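Local coordinates for protein flavocytochrome C3 fumarate reductase (Shewanella frigidimarina, PDB 1QO8) that catalyses the essentially one-way reduction of fumarate to succinate in vitro, using one FAD and four covalently bound haems c per subunit of a homodimer, at residues T26-T30 with T267-S271; G194-D200 with G533-N538; A380-K385 with F411-F416; A139-A145 with G556-A560. All coordinates share one frame; numbering follows the deposited sequence.

Contact 1. Residues T26-T30 with T267-S271; sequences TDSET and TRLNS. With HEM (protoporphyrin IX containing Fe), chain F.
Asn270 and Ser28 carry the two direct bonds between the loop 26-30 of the cytochrome part and the segment 267-271 of the flavin part. The amide of Asn270 donates through ND2 to Asp27 O at 2.9 Å. The bond is nearly straight (163°) and keeps to the plane of the Asn270 amide, though it arrives tilted from the carbonyl plane of Asp27. The second bond again has its donor in 267-271, now a backbone one: Leu269 N donates to Ser28 OG, 3.0 Å away, and the same hydroxyl oxygen rests 3.4 Å from Arg268 CA. With chi1 at -43°, Ser28 OG is held beside its own backbone N and anti to its carbonyl carbon, a rotation that brings it nearly in line with the Leu269 N-H (164°). Leu269 CB also packs against Ser28 CB.

A second shell fixes these groups. Thr26 to Glu29 form a type I beta turn closed by Glu29 N to Thr26 O, which presents Asp27 O and Ser28 OG to the flavin part. Ser271 OG donates to Leu269 O at 2.7 Å from above the carbonyl plane. The carboxylate of Asp27 is bound by His293 N and Thr294 OG1. Glu29, N-cap of helix 30-40, reaches with OE2 to within 3.3 Å of CAD of a haem propionate arm and pairs with Lys292. Ser271 meanwhile touches the FAD, so the junction lies between haem and flavin pockets. It sits between the start of helix 30-40 and strand 267-268, an edge strand of the parallel sheet, next to strand 147-150.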
loop_
_atom_site.group_PDB
_atom_site.type_symbol
_atom_site.label_atom_id
_atom_site.label_comp_id
_atom_site.label_asym_id
_atom_site.label_seq_id
_atom_site.Cartn_x
_atom_site.Cartn_y
_atom_site.Cartn_z
ATOM N N THR A 26 -7.411 11.731 36.536
ATOM C CA THR A 26 -6.784 12.107 35.295
ATOM C C THR A 26 -6.417 10.888 34.402
ATOM O O THR A 26 -6.386 9.725 34.814
ATOM C CB THR A 26 -5.488 12.907 35.506
ATOM O OG1 THR A 26 -4.541 12.041 36.193
ATOM C CG2 THR A 26 -5.825 14.125 36.387
ATOM N N ASP A 27 -6.275 11.176 33.111
ATOM C CA ASP A 27 -5.936 10.121 32.128
ATOM C C ASP A 27 -4.714 9.317 32.557
ATOM O O ASP A 27 -4.841 8.099 32.558
ATOM C CB ASP A 27 -5.797 10.760 30.739
ATOM C CG ASP A 27 -7.221 11.164 30.314
ATOM O OD1 ASP A 27 -8.242 10.518 30.597
ATOM O OD2 ASP A 27 -7.266 12.159 29.585
ATOM N N SER A 28 -3.669 9.995 33.036
ATOM C CA SER A 28 -2.474 9.360 33.477
ATOM C C SER A 28 -2.644 8.770 34.875
ATOM O O SER A 28 -1.635 8.181 35.307
ATOM C CB SER A 28 -1.218 10.203 33.448
ATOM O OG SER A 28 -1.047 10.980 32.311
ATOM N N GLU A 29 -3.777 8.835 35.571
ATOM C CA GLU A 29 -3.906 8.310 36.939
ATOM C C GLU A 29 -2.823 8.688 37.915
ATOM O O GLU A 29 -2.346 7.962 38.818
ATOM C CB GLU A 29 -4.165 6.796 36.878
ATOM C CG GLU A 29 -5.314 6.477 35.880
ATOM C CD GLU A 29 -5.557 5.012 35.663
ATOM O OE1 GLU A 29 -4.801 4.115 36.166
ATOM O OE2 GLU A 29 -6.542 4.574 35.019
ATOM N N THR A 30 -2.317 9.908 37.799
ATOM C CA THR A 30 -1.137 10.402 38.476
ATOM C C THR A 30 -1.294 10.368 39.980
ATOM O O THR A 30 -0.680 9.622 40.753
ATOM C CB THR A 30 -0.897 11.853 37.968
ATOM O OG1 THR A 30 -0.826 11.728 36.532
ATOM C CG2 THR A 30 0.411 12.444 38.459
ATOM N N THR A 267 4.830 12.859 30.335
ATOM C CA THR A 267 3.964 12.194 29.374
ATOM C C THR A 267 2.505 12.123 29.813
ATOM O O THR A 267 2.209 11.684 30.939
ATOM C CB THR A 267 4.568 10.829 29.051
ATOM O OG1 THR A 267 3.634 9.954 28.330
ATOM C CG2 THR A 267 4.885 10.296 30.406
ATOM N N ARG A 268 1.545 12.413 28.939
ATOM C CA ARG A 268 0.156 12.084 29.276
ATOM C C ARG A 268 -0.122 10.666 28.816
ATOM O O ARG A 268 -0.254 10.472 27.618
ATOM C CB ARG A 268 -0.766 13.059 28.568
ATOM C CG ARG A 268 -2.047 13.634 29.030
ATOM C CD ARG A 268 -2.540 14.864 28.184
ATOM N NE ARG A 268 -1.953 16.119 28.651
ATOM C CZ ARG A 268 -2.599 17.311 28.450
ATOM N NH1 ARG A 268 -3.751 17.306 27.769
ATOM N NH2 ARG A 268 -2.128 18.464 28.896
ATOM N N LEU A 269 -0.400 9.743 29.694
ATOM C CA LEU A 269 -0.610 8.341 29.477
ATOM C C LEU A 269 -2.077 8.103 29.221
ATOM O O LEU A 269 -2.957 8.953 29.420
ATOM C CB LEU A 269 -0.054 7.624 30.722
ATOM C CG LEU A 269 1.501 7.726 30.902
ATOM C CD1 LEU A 269 1.934 7.242 32.271
ATOM C CD2 LEU A 269 2.171 7.006 29.767
ATOM N N ASN A 270 -2.376 6.894 28.767
ATOM C CA ASN A 270 -3.720 6.398 28.419
ATOM C C ASN A 270 -4.478 7.502 27.642
ATOM O O ASN A 270 -5.684 7.673 27.813
ATOM C CB ASN A 270 -4.446 5.949 29.653
ATOM C CG ASN A 270 -3.591 5.150 30.609
ATOM O OD1 ASN A 270 -3.173 3.996 30.315
ATOM N ND2 ASN A 270 -3.342 5.687 31.838
ATOM N N SER A 271 -3.805 8.118 26.680
ATOM C CA SER A 271 -4.301 9.168 25.804
ATOM C C SER A 271 -3.978 8.804 24.342
ATOM O O SER A 271 -2.858 9.009 23.862
ATOM C CB SER A 271 -3.507 10.456 26.162
ATOM O OG SER A 271 -3.836 10.664 27.541
HETATM C CHA HEM F . -11.199 4.902 38.807
HETATM C CHB HEM F . -14.765 5.708 42.057
HETATM C CHC HEM F . -11.983 4.172 45.712
HETATM C CHD HEM F . -8.453 3.326 42.493
HETATM C C1A HEM F . -12.381 5.288 39.422
HETATM C C2A HEM F . -13.456 5.957 38.710
HETATM C C3A HEM F . -14.421 6.136 39.611
HETATM C C4A HEM F . -14.001 5.610 40.878
HETATM C CMA HEM F . -15.812 6.768 39.434
HETATM C CAA HEM F . -13.451 6.360 37.211
HETATM C CBA HEM F . -13.634 5.429 36.047
HETATM C CGA HEM F . -13.915 5.845 34.621
HETATM O O1A HEM F . -14.827 5.129 34.045
HETATM O O2A HEM F . -13.309 6.782 34.009
HETATM C C1B HEM F . -14.366 5.261 43.293
HETATM C C2B HEM F . -15.206 5.105 44.478
HETATM C C3B HEM F . -14.455 4.632 45.479
HETATM C C4B HEM F . -13.103 4.545 44.971
HETATM C CMB HEM F . -16.729 5.375 44.478
HETATM C CAB HEM F . -14.876 4.187 46.881
HETATM C CBB HEM F . -15.969 3.531 47.336
HETATM C C1C HEM F . -10.749 3.865 45.159
HETATM C C2C HEM F . -9.570 3.436 45.883
HETATM C C3C HEM F . -8.646 3.174 45.005
HETATM C C4C HEM F . -9.149 3.455 43.688
HETATM C CMC HEM F . -9.510 3.309 47.427
HETATM C CAC HEM F . -7.217 2.555 45.153
HETATM C CBC HEM F . -7.026 1.501 45.986
HETATM C C1D HEM F . -8.864 3.632 41.214
HETATM C C2D HEM F . -8.113 3.505 39.992
HETATM C C3D HEM F . -8.886 3.915 39.002
HETATM C C4D HEM F . -10.168 4.363 39.560
HETATM C CMD HEM F . -6.663 2.934 39.969
HETATM C CAD HEM F . -8.661 3.939 37.465
HETATM C CBD HEM F . -9.401 2.691 36.879
HETATM C CGD HEM F . -9.133 1.374 37.582
HETATM O O1D HEM F . -7.915 1.112 37.826
HETATM O O2D HEM F . -10.063 0.600 37.904
HETATM N NA HEM F . -12.700 5.155 40.770
HETATM N NB HEM F . -13.103 4.889 43.636
HETATM N NC HEM F . -10.452 3.910 43.803
HETATM N ND HEM F . -10.091 4.156 40.913
HETATM FE FE HEM F . -11.583 4.447 42.291
HETATM O O HOH W 1 -5.504 12.786 28.006
#

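Contact 2. Residues G194-D200 with G533-N538; sequences GGRQQND and GVHGYN
Tyr537 lies against the 194-200 loop where two tight turns meet: a type I' turn at Gly195-Gln198 that overlaps the Schellman motif ending helix 184-194, with Arg196 at C-prime, and a type II' turn at His535-Asn538. Its CB sits 3.7 Å from Gly195 O and over one face of the Arg196 guanidinium, whose plane stands nearly perpendicular to the ring (83°). On one flank Arg196 NH1 lies at the ring edge nearest CD2; on the other, CD1 is 3.6 Å from Gln198 CB. At the ring's centre Gln198 CG makes a CH-pi contact, 3.4 Å from the centroid of the Tyr537 ring and almost on its normal, with CE1 and CZ each 3.5 Å from it. The bend of Gln198 at chi2 (-61°) turns its amide over the phenol end, and a water bridges Tyr537 OH and Gln198 OE1.

Were Tyr537 an alanine, Gln198 CG would probably lose its aromatic face and the water its phenol partner. Trp356 stacks on the tyrosine ring, and Arg196, by similarity a haem-binding residue, is hydrogen-bonded to Ser518 and Leu516 of the second subunit, which puts the contact at the dimer interface. Glycines let the backbones close up, since a CB on Gly536 would clash with Asn199 N and Gly195 O. Gly195 O accepts from Tyr537 N at 3.0 Å and also from Gln198 N, on opposite faces of its carbonyl plane.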
loop_
_atom_site.group_PDB
_atom_site.type_symbol
_atom_site.label_atom_id
_atom_site.label_comp_id
_atom_site.label_asym_id
_atom_site.label_seq_id
_atom_site.Cartn_x
_atom_site.Cartn_y
_atom_site.Cartn_z
ATOM N N GLY A 194 21.777 -2.976 2.490
ATOM C CA GLY A 194 20.862 -3.784 3.353
ATOM C C GLY A 194 19.409 -3.496 2.925
ATOM O O GLY A 194 18.582 -4.372 2.939
ATOM N N GLY A 195 19.088 -2.278 2.488
ATOM C CA GLY A 195 17.760 -1.944 1.994
ATOM C C GLY A 195 17.428 -2.313 0.569
ATOM O O GLY A 195 16.460 -1.779 -0.012
ATOM N N ARG A 196 18.249 -3.102 -0.122
ATOM C CA ARG A 196 18.171 -3.415 -1.545
ATOM C C ARG A 196 18.219 -2.217 -2.472
ATOM O O ARG A 196 17.634 -2.224 -3.564
ATOM C CB ARG A 196 16.927 -4.229 -1.957
ATOM C CG ARG A 196 16.769 -5.509 -1.132
ATOM C CD ARG A 196 15.494 -6.297 -1.497
ATOM N NE ARG A 196 15.250 -7.222 -0.370
ATOM C CZ ARG A 196 14.101 -7.812 -0.169
ATOM N NH1 ARG A 196 13.100 -7.567 -1.062
ATOM N NH2 ARG A 196 13.882 -8.650 0.867
ATOM N N GLN A 197 18.861 -1.128 -2.089
ATOM C CA GLN A 197 19.114 0.069 -2.823
ATOM C C GLN A 197 17.833 0.895 -2.946
ATOM O O GLN A 197 17.871 1.883 -3.657
ATOM C CB GLN A 197 19.824 -0.101 -4.179
ATOM C CG GLN A 197 21.182 -0.777 -4.086
ATOM C CD GLN A 197 22.268 0.041 -3.403
ATOM O OE1 GLN A 197 23.203 -0.519 -2.827
ATOM N NE2 GLN A 197 22.260 1.350 -3.385
ATOM N N GLN A 198 16.842 0.711 -2.099
ATOM C CA GLN A 198 15.558 1.428 -2.175
ATOM C C GLN A 198 15.442 2.584 -1.186
ATOM O O GLN A 198 14.495 3.407 -1.288
ATOM C CB GLN A 198 14.479 0.377 -1.949
ATOM C CG GLN A 198 14.312 -0.621 -3.112
ATOM C CD GLN A 198 13.923 0.101 -4.384
ATOM O OE1 GLN A 198 13.194 1.088 -4.428
ATOM N NE2 GLN A 198 14.397 -0.246 -5.550
ATOM N N ASN A 199 16.374 2.636 -0.224
ATOM C CA ASN A 199 16.349 3.634 0.814
ATOM C C ASN A 199 16.468 5.019 0.144
ATOM O O ASN A 199 17.155 5.117 -0.848
ATOM C CB ASN A 199 17.452 3.651 1.882
ATOM C CG ASN A 199 17.912 2.298 2.371
ATOM O OD1 ASN A 199 18.143 2.000 3.569
ATOM N ND2 ASN A 199 18.168 1.440 1.427
ATOM N N ASP A 200 15.782 5.991 0.678
ATOM C CA ASP A 200 16.024 7.396 0.406
ATOM C C ASP A 200 17.427 7.797 0.883
ATOM O O ASP A 200 17.726 8.076 2.067
ATOM C CB ASP A 200 14.921 8.196 1.088
ATOM C CG ASP A 200 14.990 9.671 0.740
ATOM O OD1 ASP A 200 16.035 10.240 0.388
ATOM O OD2 ASP A 200 13.995 10.396 0.797
ATOM N N GLY A 533 11.131 4.890 4.150
ATOM C CA GLY A 533 12.246 5.574 3.543
ATOM C C GLY A 533 13.628 5.494 4.167
ATOM O O GLY A 533 14.646 5.626 3.450
ATOM N N VAL A 534 13.859 5.419 5.447
ATOM C CA VAL A 534 15.190 5.331 6.048
ATOM C C VAL A 534 15.830 3.975 5.715
ATOM O O VAL A 534 16.981 3.893 5.392
ATOM C CB VAL A 534 15.080 5.549 7.578
ATOM C CG1 VAL A 534 16.510 5.432 8.168
ATOM C CG2 VAL A 534 14.555 6.949 7.818
ATOM N N HIS A 535 15.062 2.888 5.730
ATOM C CA HIS A 535 15.484 1.531 5.609
ATOM C C HIS A 535 15.193 0.854 4.270
ATOM O O HIS A 535 15.620 -0.297 4.059
ATOM C CB HIS A 535 14.829 0.664 6.719
ATOM C CG HIS A 535 15.095 1.223 8.076
ATOM N ND1 HIS A 535 14.069 1.708 8.890
ATOM C CD2 HIS A 535 16.271 1.418 8.744
ATOM C CE1 HIS A 535 14.582 2.135 10.030
ATOM N NE2 HIS A 535 15.913 1.993 9.948
ATOM N N GLY A 536 14.636 1.616 3.324
ATOM C CA GLY A 536 14.217 0.964 2.080
ATOM C C GLY A 536 13.527 -0.351 2.304
ATOM O O GLY A 536 12.532 -0.409 3.054
ATOM N N TYR A 537 13.913 -1.401 1.598
ATOM C CA TYR A 537 13.169 -2.680 1.722
ATOM C C TYR A 537 13.654 -3.533 2.868
ATOM O O TYR A 537 13.056 -4.600 3.066
ATOM C CB TYR A 537 13.238 -3.479 0.400
ATOM C CG TYR A 537 12.480 -2.927 -0.781
ATOM C CD1 TYR A 537 11.850 -1.681 -0.731
ATOM C CD2 TYR A 537 12.355 -3.667 -1.963
ATOM C CE1 TYR A 537 11.136 -1.199 -1.817
ATOM C CE2 TYR A 537 11.645 -3.196 -3.069
ATOM C CZ TYR A 537 11.031 -1.965 -2.978
ATOM O OH TYR A 537 10.300 -1.454 -4.018
ATOM N N ASN A 538 14.641 -3.147 3.690
ATOM C CA ASN A 538 15.019 -4.115 4.771
ATOM C C ASN A 538 15.776 -3.366 5.828
ATOM O O ASN A 538 16.808 -2.770 5.483
ATOM C CB ASN A 538 15.851 -5.247 4.171
ATOM C CG ASN A 538 16.226 -6.274 5.236
ATOM O OD1 ASN A 538 15.408 -6.849 5.941
ATOM N ND2 ASN A 538 17.521 -6.437 5.462
HETATM O O HOH W 2 10.686 1.108 -5.359
#

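Contact 3. Residues A380-K385 with F411-F416; sequences AVMVNK and FAWIIF
Val383 and Ile415 meet across the antiparallel strands 381-383 and 412-416 with their side chains at about a right angle, Val383 CG1 touching Ile415 CD1 at 3.7 Å. They share one face of the sheet with Val381 and Trp413. Val381 CB lies 3.9 Å from Ile415 CG2, so the two branches of Ile415 are divided between the two valines, and Val383 CG1 also rests on Trp413 CB. A glycine at Ile415 would probably open a gap beside both valines, costing Val381 CB its contact with CG2 and Val383 CG1 that with CD1.

Met382 and Ile414, a non-hydrogen-bonded pair, point to the other face. Met382 has CG anti to its backbone N (chi1 -170°), which leads the chain past Ala412, whose CB is 3.7 Å from Met382 CG. Ala380 CB packs on Ile414 CG2 at 3.5 Å. Past the end of strand 381-383, Asn384 O lies in the plane of the Trp413 indole, at its edge, and the indole NE1 donates to a water held by Lys385 O. Lys385 CB meets Phe411 CZ, and a second water spans Lys385 N and Phe411 O.

Helix 453-469 and the loop with Met451 cover the valine face, while strand 489-505 continues the sheet beyond 412-417. Two hydrogen-bonded pairs fasten the backbone, with Trp413 N to Val383 O at 2.7 Å and an almost linear 176°. The chemistry is thus divided: apolar side chains fill both faces of a buried sheet, cross-strand backbone bonds, helped by Glu393 at Met382 N, serve its polar atoms, and waters take over at the Lys385 end.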
loop_
_atom_site.group_PDB
_atom_site.type_symbol
_atom_site.label_atom_id
_atom_site.label_comp_id
_atom_site.label_asym_id
_atom_site.label_seq_id
_atom_site.Cartn_x
_atom_site.Cartn_y
_atom_site.Cartn_z
ATOM N N ALA A 380 20.421 -27.357 17.548
ATOM C CA ALA A 380 19.075 -27.830 17.813
ATOM C C ALA A 380 18.463 -28.294 16.474
ATOM O O ALA A 380 18.845 -27.855 15.432
ATOM C CB ALA A 380 18.230 -26.698 18.380
ATOM N N VAL A 381 17.453 -29.098 16.606
ATOM C CA VAL A 381 16.600 -29.636 15.602
ATOM C C VAL A 381 15.250 -28.855 15.573
ATOM O O VAL A 381 14.856 -28.389 16.631
ATOM C CB VAL A 381 16.322 -31.100 15.993
ATOM C CG1 VAL A 381 15.285 -31.825 15.142
ATOM C CG2 VAL A 381 17.654 -31.877 15.919
ATOM N N MET A 382 14.623 -28.809 14.386
ATOM C CA MET A 382 13.315 -28.186 14.237
ATOM C C MET A 382 12.345 -29.198 13.654
ATOM O O MET A 382 12.639 -29.790 12.626
ATOM C CB MET A 382 13.403 -26.918 13.371
ATOM C CG MET A 382 12.076 -26.107 13.403
ATOM S SD MET A 382 12.313 -24.493 12.618
ATOM C CE MET A 382 12.889 -24.927 10.989
ATOM N N VAL A 383 11.234 -29.318 14.363
ATOM C CA VAL A 383 10.227 -30.337 14.135
ATOM C C VAL A 383 8.822 -29.684 14.082
ATOM O O VAL A 383 8.595 -28.607 14.682
ATOM C CB VAL A 383 10.519 -31.256 15.313
ATOM C CG1 VAL A 383 9.492 -31.474 16.362
ATOM C CG2 VAL A 383 11.302 -32.504 14.911
ATOM N N ASN A 384 7.931 -30.283 13.316
ATOM C CA ASN A 384 6.586 -29.668 13.197
ATOM C C ASN A 384 5.723 -30.134 14.355
ATOM O O ASN A 384 6.262 -30.813 15.262
ATOM C CB ASN A 384 5.996 -29.963 11.832
ATOM C CG ASN A 384 5.664 -31.423 11.626
ATOM O OD1 ASN A 384 5.687 -32.296 12.529
ATOM N ND2 ASN A 384 5.335 -31.616 10.350
ATOM N N LYS A 385 4.447 -29.762 14.398
ATOM C CA LYS A 385 3.572 -30.184 15.507
ATOM C C LYS A 385 3.456 -31.676 15.746
ATOM O O LYS A 385 3.088 -32.149 16.843
ATOM C CB LYS A 385 2.163 -29.609 15.171
ATOM C CG LYS A 385 0.975 -30.496 15.432
ATOM C CD LYS A 385 -0.370 -29.957 14.971
ATOM C CE LYS A 385 -1.453 -31.005 15.263
ATOM N NZ LYS A 385 -1.385 -32.074 14.181
ATOM N N PHE A 411 3.345 -23.351 12.958
ATOM C CA PHE A 411 4.432 -23.139 13.915
ATOM C C PHE A 411 5.382 -24.349 13.900
ATOM O O PHE A 411 5.065 -25.354 13.291
ATOM C CB PHE A 411 3.860 -22.927 15.314
ATOM C CG PHE A 411 3.304 -24.177 15.926
ATOM C CD1 PHE A 411 2.005 -24.545 15.669
ATOM C CD2 PHE A 411 4.069 -24.986 16.750
ATOM C CE1 PHE A 411 1.411 -25.669 16.236
ATOM C CE2 PHE A 411 3.538 -26.159 17.261
ATOM C CZ PHE A 411 2.205 -26.509 17.033
ATOM N N ALA A 412 6.468 -24.234 14.653
ATOM C CA ALA A 412 7.348 -25.450 14.727
ATOM C C ALA A 412 7.824 -25.510 16.157
ATOM O O ALA A 412 7.541 -24.604 16.999
ATOM C CB ALA A 412 8.461 -25.277 13.684
ATOM N N TRP A 413 8.529 -26.556 16.487
ATOM C CA TRP A 413 9.233 -26.686 17.762
ATOM C C TRP A 413 10.747 -26.682 17.583
ATOM O O TRP A 413 11.314 -27.436 16.762
ATOM C CB TRP A 413 8.788 -28.033 18.325
ATOM C CG TRP A 413 7.376 -28.146 18.797
ATOM C CD1 TRP A 413 6.371 -28.848 18.224
ATOM C CD2 TRP A 413 6.843 -27.619 20.034
ATOM N NE1 TRP A 413 5.241 -28.725 18.987
ATOM C CE2 TRP A 413 5.508 -28.013 20.109
ATOM C CE3 TRP A 413 7.388 -26.918 21.084
ATOM C CZ2 TRP A 413 4.659 -27.673 21.183
ATOM C CZ3 TRP A 413 6.590 -26.561 22.168
ATOM C CH2 TRP A 413 5.216 -26.935 22.187
ATOM N N ILE A 414 11.492 -25.943 18.399
ATOM C CA ILE A 414 12.941 -26.127 18.345
ATOM C C ILE A 414 13.385 -26.983 19.542
ATOM O O ILE A 414 12.934 -26.636 20.643
ATOM C CB ILE A 414 13.683 -24.812 18.224
ATOM C CG1 ILE A 414 13.446 -24.289 16.791
ATOM C CG2 ILE A 414 15.157 -24.958 18.547
ATOM C CD1 ILE A 414 13.900 -22.877 16.558
ATOM N N ILE A 415 14.131 -28.043 19.243
ATOM C CA ILE A 415 14.300 -29.223 20.138
ATOM C C ILE A 415 15.761 -29.558 20.377
ATOM O O ILE A 415 16.495 -29.172 19.477
ATOM C CB ILE A 415 13.563 -30.333 19.421
ATOM C CG1 ILE A 415 12.271 -30.264 20.237
ATOM C CG2 ILE A 415 13.824 -31.755 18.934
ATOM C CD1 ILE A 415 11.173 -30.037 19.276
ATOM N N PHE A 416 16.122 -29.946 21.603
ATOM C CA PHE A 416 17.543 -30.154 21.874
ATOM C C PHE A 416 17.641 -30.965 23.165
ATOM O O PHE A 416 16.594 -31.144 23.809
ATOM C CB PHE A 416 18.431 -28.919 21.879
ATOM C CG PHE A 416 17.833 -27.846 22.765
ATOM C CD1 PHE A 416 18.030 -27.866 24.141
ATOM C CD2 PHE A 416 16.984 -26.878 22.179
ATOM C CE1 PHE A 416 17.436 -26.828 24.896
ATOM C CE2 PHE A 416 16.417 -25.851 22.948
ATOM C CZ PHE A 416 16.628 -25.843 24.310
HETATM O O HOH W 3 3.689 -27.592 12.792
HETATM O O HOH W 4 2.710 -30.201 18.865
#

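Contact 4. Residues A139-A145 with G556-A560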
loop_
_atom_site.group_PDB
_atom_site.type_symbol
_atom_site.label_atom_id
_atom_site.label_comp_id
_atom_site.label_asym_id
_atom_site.label_seq_id
_atom_site.Cartn_x
_atom_site.Cartn_y
_atom_site.Cartn_z
ATOM N N ALA A 139 14.041 17.721 22.142
ATOM C CA ALA A 139 14.555 18.720 21.206
ATOM C C ALA A 139 13.561 19.879 21.024
ATOM O O ALA A 139 13.951 21.006 20.655
ATOM C CB ALA A 139 14.857 18.117 19.842
ATOM N N ALA A 140 12.264 19.604 21.171
ATOM C CA ALA A 140 11.343 20.740 20.953
ATOM C C ALA A 140 11.451 21.677 22.175
ATOM O O ALA A 140 11.409 22.895 21.970
ATOM C CB ALA A 140 9.944 20.328 20.610
ATOM N N LYS A 141 11.586 21.119 23.370
ATOM C CA LYS A 141 11.738 21.877 24.605
ATOM C C LYS A 141 13.075 22.620 24.609
ATOM O O LYS A 141 13.088 23.826 24.870
ATOM C CB LYS A 141 11.665 20.969 25.816
ATOM C CG LYS A 141 11.276 21.468 27.191
ATOM C CD LYS A 141 9.837 21.919 27.205
ATOM C CE LYS A 141 8.936 21.346 28.267
ATOM N NZ LYS A 141 9.276 21.770 29.664
ATOM N N LYS A 142 14.189 21.970 24.275
ATOM C CA LYS A 142 15.435 22.665 24.059
ATOM C C LYS A 142 15.335 23.834 23.070
ATOM O O LYS A 142 16.090 24.809 23.202
ATOM C CB LYS A 142 16.581 21.743 23.560
ATOM C CG LYS A 142 17.888 22.503 23.393
ATOM C CD LYS A 142 19.150 21.673 23.393
ATOM C CE LYS A 142 20.415 22.518 23.480
ATOM N NZ LYS A 142 20.826 22.675 24.923
ATOM N N ALA A 143 14.513 23.702 22.030
ATOM C CA ALA A 143 14.437 24.744 21.014
ATOM C C ALA A 143 13.570 25.895 21.529
ATOM O O ALA A 143 13.767 27.015 21.089
ATOM C CB ALA A 143 13.933 24.289 19.672
ATOM N N GLY A 144 12.689 25.637 22.477
ATOM C CA GLY A 144 12.147 26.682 23.322
ATOM C C GLY A 144 10.640 26.697 23.141
ATOM O O GLY A 144 9.995 27.694 23.456
ATOM N N ALA A 145 10.141 25.534 22.681
ATOM C CA ALA A 145 8.691 25.476 22.468
ATOM C C ALA A 145 8.063 24.820 23.665
ATOM O O ALA A 145 8.709 24.006 24.365
ATOM C CB ALA A 145 8.370 24.808 21.148
ATOM N N GLY A 556 11.527 17.136 16.247
ATOM C CA GLY A 556 11.249 17.972 17.409
ATOM C C GLY A 556 11.863 19.371 17.224
ATOM O O GLY A 556 11.160 20.339 17.486
ATOM N N ASP A 557 13.056 19.468 16.707
ATOM C CA ASP A 557 13.679 20.763 16.388
ATOM C C ASP A 557 12.953 21.491 15.269
ATOM O O ASP A 557 12.600 22.657 15.502
ATOM C CB ASP A 557 15.157 20.576 16.051
ATOM C CG ASP A 557 15.910 21.875 15.831
ATOM O OD1 ASP A 557 16.126 22.657 16.780
ATOM O OD2 ASP A 557 16.274 22.141 14.674
ATOM N N ASN A 558 12.606 20.899 14.141
ATOM C CA ASN A 558 11.782 21.581 13.132
ATOM C C ASN A 558 10.363 21.829 13.589
ATOM O O ASN A 558 9.757 22.868 13.276
ATOM C CB ASN A 558 11.767 20.826 11.813
ATOM C CG ASN A 558 13.181 20.779 11.243
ATOM O OD1 ASN A 558 13.612 21.796 10.719
ATOM N ND2 ASN A 558 13.931 19.715 11.323
ATOM N N ALA A 559 9.770 20.938 14.396
ATOM C CA ALA A 559 8.469 21.219 14.955
ATOM C C ALA A 559 8.490 22.524 15.765
ATOM O O ALA A 559 7.508 23.267 15.727
ATOM C CB ALA A 559 7.973 20.090 15.844
ATOM N N ALA A 560 9.539 22.748 16.555
ATOM C CA ALA A 560 9.597 23.863 17.487
ATOM C C ALA A 560 9.848 25.164 16.713
ATOM O O ALA A 560 9.167 26.161 16.953
ATOM C CB ALA A 560 10.659 23.711 18.559
HETATM O O HOH W 5 16.165 21.519 19.477
#
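Ala140 O is gripped by two backbone donors, Gly144 N at 3.1 Å and Ala145 N at 3.0 Å, which approach from opposite faces of its carbonyl plane. This Schellman motif ends helix 131-143 at Gly144, whose positive phi turns the chain back so that Ala145 CB faces the neighbouring helix. The same carbonyl oxygen, Ala140 O, has Ala560 CB lying 3.6 Å away.

Ala560 CB is the centre of the contact, set among three other methyls: Ala143 CB at 3.5 Å, Ala145 CB at 3.6 Å and, a little farther, Ala140 CB. One turn earlier, Gly556 brings the backbones together. Ala140 CB lies 3.4 Å from Gly556 O, a CA-H...O contact joins Ala140 CA to the same oxygen, and Ala139 CB lies against the peptide between Gly556 and Asp557. A methyl on Gly556 would be tight against Ala139 CB. The short segments accordingly approach to 7.5 Å between axes, crossing at -42°.

On one side of the helix pair, the carboxylate of Asp557 is swung anti to its backbone N (chi1 -175°), which places OD1 4.0 Å from Ala143 CB. A water donates to both Asp557 OD1 and Ala139 O, linking the helices along this side. Val124 of strand 124-127 underlies Ala140 and Ala145, so the pair packs on the central parallel sheet of the FAD-binding domain. No direct hydrogen bond crosses between the segments: small residues permit close van der Waals packing, and the polar link is carried by the one bridging water at the margin.

Overall arrangement
From the N terminus, the cytochrome loop 26-30 opens contact 1, which closes only at 267-271, tying the haem part to an edge strand of the flavin part. Before that closure the chain opens contact 4 at 139-145 and contact 2 at 194-200, so contact 1 crosses both. Contact 3 then opens and closes locally, at 380-385 and 411-416, in the mixed sheet. It falls within the span of contact 2, completed at 533-538, which in turn falls within that of contact 4, completed at 556-560 on the C-terminal helix. Contacts 3 and 4 lie farthest apart, their centres about 50 Å from each other; contacts 1 and 4 come nearest, about 23 Å between centres.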